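Local coordinates for arylesterase (Agrobacterium tumefaciens, PDB 3DCI), which is a putative arylesterase of the SGNH hydrolase family that probably hydrolyses ester bonds and binds a zinc ion, at residues H49-V54 / A216-A221; K24-F29 / A63-E68. All coordinates share one frame; numbering follows the deposited sequence.

Contact 1: residues H49-V54 / A216-A221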
ATOM      1  N   HIS A  49       4.067 -35.774  -6.912  1.00 33.22           N
ATOM      2  CA  HIS A  49       2.956 -35.842  -5.972  1.00 32.60           C
ATOM      3  C   HIS A  49       2.184 -34.538  -5.808  1.00 32.32           C
ATOM      4  O   HIS A  49       1.182 -34.537  -5.106  1.00 33.33           O
ATOM      5  CB  HIS A  49       3.453 -36.338  -4.602  1.00 33.87           C
ATOM      6  CG  HIS A  49       3.887 -37.772  -4.615  1.00 35.29           C
ATOM      7  ND1 HIS A  49       5.095 -38.192  -4.106  1.00 38.21           N
ATOM      8  CD2 HIS A  49       3.279 -38.876  -5.108  1.00 37.55           C
ATOM      9  CE1 HIS A  49       5.212 -39.497  -4.280  1.00 39.32           C
ATOM     10  NE2 HIS A  49       4.126 -39.935  -4.897  1.00 38.65           N
ATOM     11  N   ARG A  50       2.611 -33.447  -6.448  1.00 30.43           N
ATOM     12  CA  ARG A  50       1.928 -32.152  -6.303  1.00 30.03           C
ATOM     13  C   ARG A  50       0.662 -32.132  -7.148  1.00 28.77           C
ATOM     14  O   ARG A  50       0.670 -32.609  -8.281  1.00 28.32           O
ATOM     15  CB  ARG A  50       2.826 -31.019  -6.776  1.00 29.55           C
ATOM     16  CG  ARG A  50       4.063 -30.811  -5.949  1.00 30.49           C
ATOM     17  CD  ARG A  50       4.982 -29.815  -6.645  1.00 30.43           C
ATOM     18  NE  ARG A  50       6.322 -30.040  -6.158  1.00 33.83           N
ATOM     19  CZ  ARG A  50       7.420 -29.637  -6.765  1.00 31.53           C
ATOM     20  NH1 ARG A  50       7.362 -28.953  -7.913  1.00 31.67           N
ATOM     21  NH2 ARG A  50       8.572 -29.925  -6.207  1.00 31.93           N
ATOM     22  N   TRP A  51      -0.426 -31.577  -6.630  1.00 27.21           N
ATOM     23  CA  TRP A  51      -1.690 -31.786  -7.320  1.00 26.63           C
ATOM     24  C   TRP A  51      -1.721 -31.159  -8.730  1.00 26.12           C
ATOM     25  O   TRP A  51      -2.252 -31.778  -9.632  1.00 25.24           O
ATOM     26  CB  TRP A  51      -2.912 -31.458  -6.435  1.00 26.32           C
ATOM     27  CG  TRP A  51      -3.299 -30.035  -6.242  1.00 26.29           C
ATOM     28  CD1 TRP A  51      -3.157 -29.300  -5.093  1.00 25.01           C
ATOM     29  CD2 TRP A  51      -3.957 -29.178  -7.188  1.00 25.64           C
ATOM     30  NE1 TRP A  51      -3.672 -28.039  -5.275  1.00 27.62           N
ATOM     31  CE2 TRP A  51      -4.161 -27.932  -6.549  1.00 24.99           C
ATOM     32  CE3 TRP A  51      -4.378 -29.336  -8.518  1.00 26.60           C
ATOM     33  CZ2 TRP A  51      -4.756 -26.866  -7.185  1.00 25.93           C
ATOM     34  CZ3 TRP A  51      -4.976 -28.265  -9.144  1.00 26.57           C
ATOM     35  CH2 TRP A  51      -5.161 -27.052  -8.483  1.00 26.11           C
ATOM     36  N   PRO A  52      -1.165 -29.929  -8.914  1.00 25.84           N
ATOM     37  CA  PRO A  52      -1.149 -29.395 -10.281  1.00 26.77           C
ATOM     38  C   PRO A  52      -0.373 -30.236 -11.306  1.00 27.23           C
ATOM     39  O   PRO A  52      -0.878 -30.429 -12.408  1.00 27.40           O
ATOM     40  CB  PRO A  52      -0.542 -27.985 -10.122  1.00 26.01           C
ATOM     41  CG  PRO A  52      -0.766 -27.637  -8.685  1.00 25.90           C
ATOM     42  CD  PRO A  52      -0.640 -28.945  -7.947  1.00 24.57           C
ATOM     43  N   ASP A  53       0.810 -30.741 -10.949  1.00 28.33           N
ATOM     44  CA  ASP A  53       1.579 -31.650 -11.822  1.00 27.93           C
ATOM     45  C   ASP A  53       0.880 -32.980 -12.077  1.00 27.77           C
ATOM     46  O   ASP A  53       0.943 -33.529 -13.192  1.00 27.60           O
ATOM     47  CB  ASP A  53       2.948 -31.977 -11.215  1.00 29.09           C
ATOM     48  CG  ASP A  53       3.879 -32.684 -12.206  1.00 31.95           C
ATOM     49  OD1 ASP A  53       4.457 -31.960 -13.060  1.00 41.05           O
ATOM     50  OD2 ASP A  53       4.031 -33.954 -12.157  1.00 41.35           O
ATOM     51  N   VAL A  54       0.278 -33.539 -11.031  1.00 27.49           N
ATOM     52  CA  VAL A  54      -0.522 -34.765 -11.153  1.00 26.68           C
ATOM     53  C   VAL A  54      -1.699 -34.539 -12.093  1.00 26.86           C
ATOM     54  O   VAL A  54      -1.894 -35.295 -13.026  1.00 27.19           O
ATOM     55  CB  VAL A  54      -1.041 -35.264  -9.778  1.00 26.85           C
ATOM     56  CG1 VAL A  54      -2.024 -36.436  -9.927  1.00 26.04           C
ATOM     57  CG2 VAL A  54       0.126 -35.686  -8.885  1.00 26.44           C
ATOM     58  N   ALA A 216      -1.604 -36.039  -4.064  1.00 26.13           N
ATOM     59  CA  ALA A 216      -1.730 -36.654  -5.377  1.00 26.34           C
ATOM     60  C   ALA A 216      -3.166 -37.106  -5.660  1.00 26.40           C
ATOM     61  O   ALA A 216      -3.605 -37.048  -6.810  1.00 26.53           O
ATOM     62  CB  ALA A 216      -0.769 -37.831  -5.504  1.00 25.51           C
ATOM     63  N   ALA A 217      -3.893 -37.550  -4.621  1.00 26.22           N
ATOM     64  CA  ALA A 217      -5.297 -37.959  -4.789  1.00 26.05           C
ATOM     65  C   ALA A 217      -6.186 -36.767  -5.200  1.00 26.37           C
ATOM     66  O   ALA A 217      -7.169 -36.938  -5.922  1.00 26.36           O
ATOM     67  CB  ALA A 217      -5.823 -38.630  -3.543  1.00 25.53           C
ATOM     68  N   ILE A 218      -5.823 -35.558  -4.780  1.00 26.04           N
ATOM     69  CA  ILE A 218      -6.542 -34.373  -5.226  1.00 26.54           C
ATOM     70  C   ILE A 218      -6.321 -34.131  -6.723  1.00 26.68           C
ATOM     71  O   ILE A 218      -7.283 -33.867  -7.467  1.00 26.51           O
ATOM     72  CB  ILE A 218      -6.176 -33.120  -4.389  1.00 26.53           C
ATOM     73  CG1 ILE A 218      -6.693 -33.282  -2.957  1.00 26.61           C
ATOM     74  CG2 ILE A 218      -6.741 -31.825  -5.022  1.00 26.63           C
ATOM     75  CD1 ILE A 218      -6.251 -32.167  -2.012  1.00 27.51           C
ATOM     76  N   GLY A 219      -5.075 -34.218  -7.175  1.00 26.68           N
ATOM     77  CA  GLY A 219      -4.793 -34.000  -8.594  1.00 27.43           C
ATOM     78  C   GLY A 219      -5.489 -35.039  -9.467  1.00 27.82           C
ATOM     79  O   GLY A 219      -6.007 -34.720 -10.524  1.00 27.95           O
ATOM     80  N   ARG A 220      -5.493 -36.288  -9.015  1.00 27.66           N
ATOM     81  CA  ARG A 220      -6.156 -37.362  -9.748  1.00 29.14           C
ATOM     82  C   ARG A 220      -7.668 -37.145  -9.836  1.00 28.11           C
ATOM     83  O   ARG A 220      -8.240 -37.284 -10.912  1.00 27.13           O
ATOM     84  CB  ARG A 220      -5.824 -38.701  -9.109  1.00 28.99           C
ATOM     85  CG  ARG A 220      -4.499 -39.251  -9.635  1.00 34.06           C
ATOM     86  CD  ARG A 220      -3.711 -40.223  -8.708  1.00 35.22           C
ATOM     87  NE  ARG A 220      -4.462 -41.225  -7.935  1.00 40.45           N
ATOM     88  CZ  ARG A 220      -5.450 -42.011  -8.381  1.00 43.06           C
ATOM     89  NH1 ARG A 220      -5.993 -42.891  -7.544  1.00 41.30           N
ATOM     90  NH2 ARG A 220      -5.897 -41.951  -9.640  1.00 45.97           N
ATOM     91  N   ALA A 221      -8.275 -36.766  -8.705  1.00 27.69           N
ATOM     92  CA  ALA A 221      -9.725 -36.551  -8.586  1.00 27.69           C
ATOM     93  C   ALA A 221     -10.201 -35.344  -9.409  1.00 27.43           C
ATOM     94  O   ALA A 221     -11.317 -35.345  -9.935  1.00 26.95           O
ATOM     95  CB  ALA A 221     -10.120 -36.363  -7.102  1.00 27.37           C
TER
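W51 and G219 bring the two backbones within 4.0 Å of each other, CA to CA, where the first turn of helix 51-59 meets the early part of helix 212-229. With no side chain on G219, its CA sits 3.5 Å from the carbonyl O of W51 in a bent CA-H...O contact, 123° at the hydrogen. V54 reaches across to the A216 end of the segment: its CG1 lies 3.5 Å from A216 O and also meets CG of R220, while CG2 rests against A216 CB. In the flavodoxin-like alpha/beta/alpha sandwich of SGNH hydrolases, these are two neighbouring helices on one side of the parallel sheet. CG of W51 lies between the backbone N and the carbonyl carbon (chi1 79°), which carries the ring past residues 216-221 to the strands, where it packs on A28, I106 and M108, with L222 of helix 212-229 also touching it. I218 CG2 presses on one face of it near the rim, 4.1 Å from W51 CG; CD of P52 covers the opposite face. NE1 of the indole is satisfied by T34 OG1. At the outer margin, the H49 ring turns an edge to A216 CB, with CD2 of H49 4.2 Å from that methyl.

Contact 2: residues K24-F29 / A63-E68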
ATOM      1  N   LYS A  24      -5.289 -26.975 -24.068  1.00 39.88           N
ATOM      2  CA  LYS A  24      -5.950 -26.054 -23.173  1.00 36.72           C
ATOM      3  C   LYS A  24      -4.946 -25.593 -22.099  1.00 34.61           C
ATOM      4  O   LYS A  24      -3.954 -26.253 -21.856  1.00 33.02           O
ATOM      5  CB  LYS A  24      -7.165 -26.717 -22.533  1.00 37.15           C
ATOM      6  CG  LYS A  24      -8.182 -27.272 -23.539  1.00 38.64           C
ATOM      7  CD  LYS A  24      -9.028 -26.164 -24.136  1.00 39.09           C
ATOM      8  CE  LYS A  24     -10.088 -26.731 -25.071  1.00 40.71           C
ATOM      9  NZ  LYS A  24     -11.134 -25.711 -25.289  1.00 41.07           N
ATOM     10  N   THR A  25      -5.197 -24.449 -21.481  1.00 32.70           N
ATOM     11  CA  THR A  25      -4.329 -23.963 -20.428  1.00 32.11           C
ATOM     12  C   THR A  25      -5.133 -23.690 -19.152  1.00 29.57           C
ATOM     13  O   THR A  25      -6.232 -23.140 -19.200  1.00 28.23           O
ATOM     14  CB  THR A  25      -3.591 -22.702 -20.847  1.00 32.10           C
ATOM     15  OG1 THR A  25      -4.551 -21.688 -21.192  1.00 33.54           O
ATOM     16  CG2 THR A  25      -2.637 -23.002 -22.034  1.00 32.81           C
ATOM     17  N   VAL A  26      -4.528 -24.058 -18.029  1.00 27.46           N
ATOM     18  CA  VAL A  26      -5.170 -24.096 -16.750  1.00 26.21           C
ATOM     19  C   VAL A  26      -4.280 -23.431 -15.736  1.00 26.02           C
ATOM     20  O   VAL A  26      -3.097 -23.727 -15.669  1.00 25.04           O
ATOM     21  CB  VAL A  26      -5.429 -25.559 -16.307  1.00 26.50           C
ATOM     22  CG1 VAL A  26      -6.036 -25.622 -14.906  1.00 24.18           C
ATOM     23  CG2 VAL A  26      -6.345 -26.267 -17.323  1.00 25.48           C
ATOM     24  N   LEU A  27      -4.850 -22.511 -14.969  1.00 25.88           N
ATOM     25  CA  LEU A  27      -4.149 -21.917 -13.834  1.00 25.80           C
ATOM     26  C   LEU A  27      -4.572 -22.630 -12.559  1.00 26.22           C
ATOM     27  O   LEU A  27      -5.761 -22.738 -12.262  1.00 28.49           O
ATOM     28  CB  LEU A  27      -4.436 -20.416 -13.747  1.00 24.85           C
ATOM     29  CG  LEU A  27      -3.923 -19.668 -12.515  1.00 25.80           C
ATOM     30  CD1 LEU A  27      -2.387 -19.686 -12.473  1.00 26.14           C
ATOM     31  CD2 LEU A  27      -4.472 -18.233 -12.508  1.00 24.85           C
ATOM     32  N   ALA A  28      -3.594 -23.140 -11.827  1.00 26.83           N
ATOM     33  CA  ALA A  28      -3.810 -23.829 -10.551  1.00 26.82           C
ATOM     34  C   ALA A  28      -3.357 -22.919  -9.422  1.00 26.17           C
ATOM     35  O   ALA A  28      -2.176 -22.884  -9.062  1.00 28.68           O
ATOM     36  CB  ALA A  28      -3.060 -25.147 -10.508  1.00 24.57           C
ATOM     37  N   PHE A  29      -4.317 -22.227  -8.827  1.00 26.01           N
ATOM     38  CA  PHE A  29      -4.054 -21.125  -7.913  1.00 25.86           C
ATOM     39  C   PHE A  29      -4.411 -21.510  -6.480  1.00 25.78           C
ATOM     40  O   PHE A  29      -5.557 -21.837  -6.183  1.00 25.58           O
ATOM     41  CB  PHE A  29      -4.885 -19.898  -8.378  1.00 25.78           C
ATOM     42  CG  PHE A  29      -4.475 -18.597  -7.717  1.00 25.70           C
ATOM     43  CD1 PHE A  29      -3.304 -17.936  -8.113  1.00 25.75           C
ATOM     44  CD2 PHE A  29      -5.266 -18.015  -6.735  1.00 24.78           C
ATOM     45  CE1 PHE A  29      -2.904 -16.769  -7.524  1.00 24.30           C
ATOM     46  CE2 PHE A  29      -4.894 -16.818  -6.141  1.00 25.94           C
ATOM     47  CZ  PHE A  29      -3.707 -16.187  -6.525  1.00 27.18           C
ATOM     48  N   ALA A  63      -4.074 -30.623 -21.571  1.00 36.66           N
ATOM     49  CA  ALA A  63      -3.915 -29.332 -20.933  1.00 36.43           C
ATOM     50  C   ALA A  63      -2.527 -29.124 -20.351  1.00 35.52           C
ATOM     51  O   ALA A  63      -1.844 -30.070 -19.962  1.00 36.40           O
ATOM     52  CB  ALA A  63      -4.945 -29.169 -19.847  1.00 36.67           C
ATOM     53  N   LYS A  64      -2.124 -27.860 -20.306  1.00 34.10           N
ATOM     54  CA  LYS A  64      -0.948 -27.404 -19.595  1.00 33.16           C
ATOM     55  C   LYS A  64      -1.463 -26.746 -18.312  1.00 31.18           C
ATOM     56  O   LYS A  64      -2.372 -25.893 -18.376  1.00 30.24           O
ATOM     57  CB  LYS A  64      -0.205 -26.381 -20.443  1.00 33.57           C
ATOM     58  CG  LYS A  64       1.061 -25.868 -19.851  1.00 37.86           C
ATOM     59  CD  LYS A  64       2.020 -25.326 -20.931  1.00 39.51           C
ATOM     60  CE  LYS A  64       1.530 -23.980 -21.597  1.00 44.01           C
ATOM     61  NZ  LYS A  64       2.682 -22.999 -21.816  1.00 44.50           N
ATOM     62  N   VAL A  65      -0.923 -27.167 -17.166  1.00 28.61           N
ATOM     63  CA  VAL A  65      -1.315 -26.589 -15.854  1.00 28.25           C
ATOM     64  C   VAL A  65      -0.177 -25.732 -15.291  1.00 27.40           C
ATOM     65  O   VAL A  65       0.962 -26.180 -15.224  1.00 26.92           O
ATOM     66  CB  VAL A  65      -1.726 -27.679 -14.857  1.00 28.03           C
ATOM     67  CG1 VAL A  65      -2.140 -27.058 -13.504  1.00 24.02           C
ATOM     68  CG2 VAL A  65      -2.869 -28.527 -15.456  1.00 27.24           C
ATOM     69  N   HIS A  66      -0.483 -24.476 -14.989  1.00 27.80           N
ATOM     70  CA  HIS A  66       0.474 -23.546 -14.404  1.00 28.60           C
ATOM     71  C   HIS A  66       0.285 -23.496 -12.892  1.00 28.30           C
ATOM     72  O   HIS A  66      -0.707 -22.955 -12.405  1.00 28.22           O
ATOM     73  CB  HIS A  66       0.309 -22.140 -14.988  1.00 29.43           C
ATOM     74  CG  HIS A  66       0.350 -22.113 -16.485  1.00 31.89           C
ATOM     75  ND1 HIS A  66       1.497 -22.386 -17.200  1.00 33.58           N
ATOM     76  CD2 HIS A  66      -0.622 -21.872 -17.404  1.00 33.56           C
ATOM     77  CE1 HIS A  66       1.236 -22.306 -18.495  1.00 34.76           C
ATOM     78  NE2 HIS A  66      -0.039 -21.992 -18.646  1.00 36.26           N
ATOM     79  N   PRO A  67       1.241 -24.056 -12.149  1.00 27.84           N
ATOM     80  CA  PRO A  67       1.147 -24.068 -10.684  1.00 28.51           C
ATOM     81  C   PRO A  67       1.457 -22.702 -10.057  1.00 28.25           C
ATOM     82  O   PRO A  67       2.472 -22.086 -10.362  1.00 30.04           O
ATOM     83  CB  PRO A  67       2.157 -25.125 -10.288  1.00 28.70           C
ATOM     84  CG  PRO A  67       3.115 -25.183 -11.393  1.00 29.22           C
ATOM     85  CD  PRO A  67       2.462 -24.718 -12.628  1.00 27.88           C
ATOM     86  N   GLU A  68       0.563 -22.216  -9.209  1.00 28.22           N
ATOM     87  CA  GLU A  68       0.770 -20.952  -8.498  1.00 27.46           C
ATOM     88  C   GLU A  68       0.268 -21.137  -7.073  1.00 27.16           C
ATOM     89  O   GLU A  68      -0.768 -20.593  -6.680  1.00 26.35           O
ATOM     90  CB  GLU A  68       0.064 -19.797  -9.209  1.00 28.06           C
ATOM     91  CG  GLU A  68       0.504 -19.518 -10.657  1.00 30.44           C
ATOM     92  CD  GLU A  68       1.911 -18.968 -10.827  1.00 34.55           C
ATOM     93  OE1 GLU A  68       2.608 -18.646  -9.829  1.00 35.20           O
ATOM     94  OE2 GLU A  68       2.348 -18.828 -12.008  1.00 40.52           O
TER
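K24 to F29 pair with A63 to E68 in parallel register, the first two strands of the five-stranded sheet of the SGNH hydrolase fold, with 63-69 outermost within the chain. Five backbone bonds form a ladder: K24 O, V26 O and A28 O accept from K64, H66 and E68 N, and K64 O and H66 O accept from V26 and A28 N. The straightest is H66 N to V26 O, 2.8 Å and 173°; V26 N to K64 O is the most bent, 142°. V26 O also takes a CA-H contact from V65. The other edge of strand 24-29 is used too: T25 and L27 bond to strand 104-108, and T25 N reaches D103. Facing helix 51-59, A28 CB meets V65 CG1 at 3.7 Å, and V65 N is hydrogen-bonded to E56 OE2. On the reverse side T25 OG1 is bonded to P101 O, and the H66 ring stacks on H99. E68 OE2 is bonded to H99 NE2, while OE1 makes a weak bond to H99 of a second subunit, so this carboxylate lies at a subunit interface. The bend at chi2 carries that carboxylate away from strand 24-29, whereas chi1 of -60° sets E68 CG 3.4 Å from L27 CD1.

How the contacts relate
From the N terminus the chain runs through strand 24-30, enters helix 51-59 by way of H49, and turns back into strand 63-69. Contact 2 closes this short strand-helix-strand loop, a beta-alpha-beta crossover with 33 residues between its segments. Contact 1 starts inside that loop and closes a far longer one, 161 residues, when helix 212-229 returns near the C terminus; the two therefore cross rather than nest. Helix 51-59 is the element they share: it belongs to contact 1 and packs on the strands of contact 2. W51 CH2 lies 3.5 Å from A28 CB, and P52 packs on A28, V65 and P67. Together the contacts tie the C-terminal helix, through helix 51-59, to the edge of the sheet.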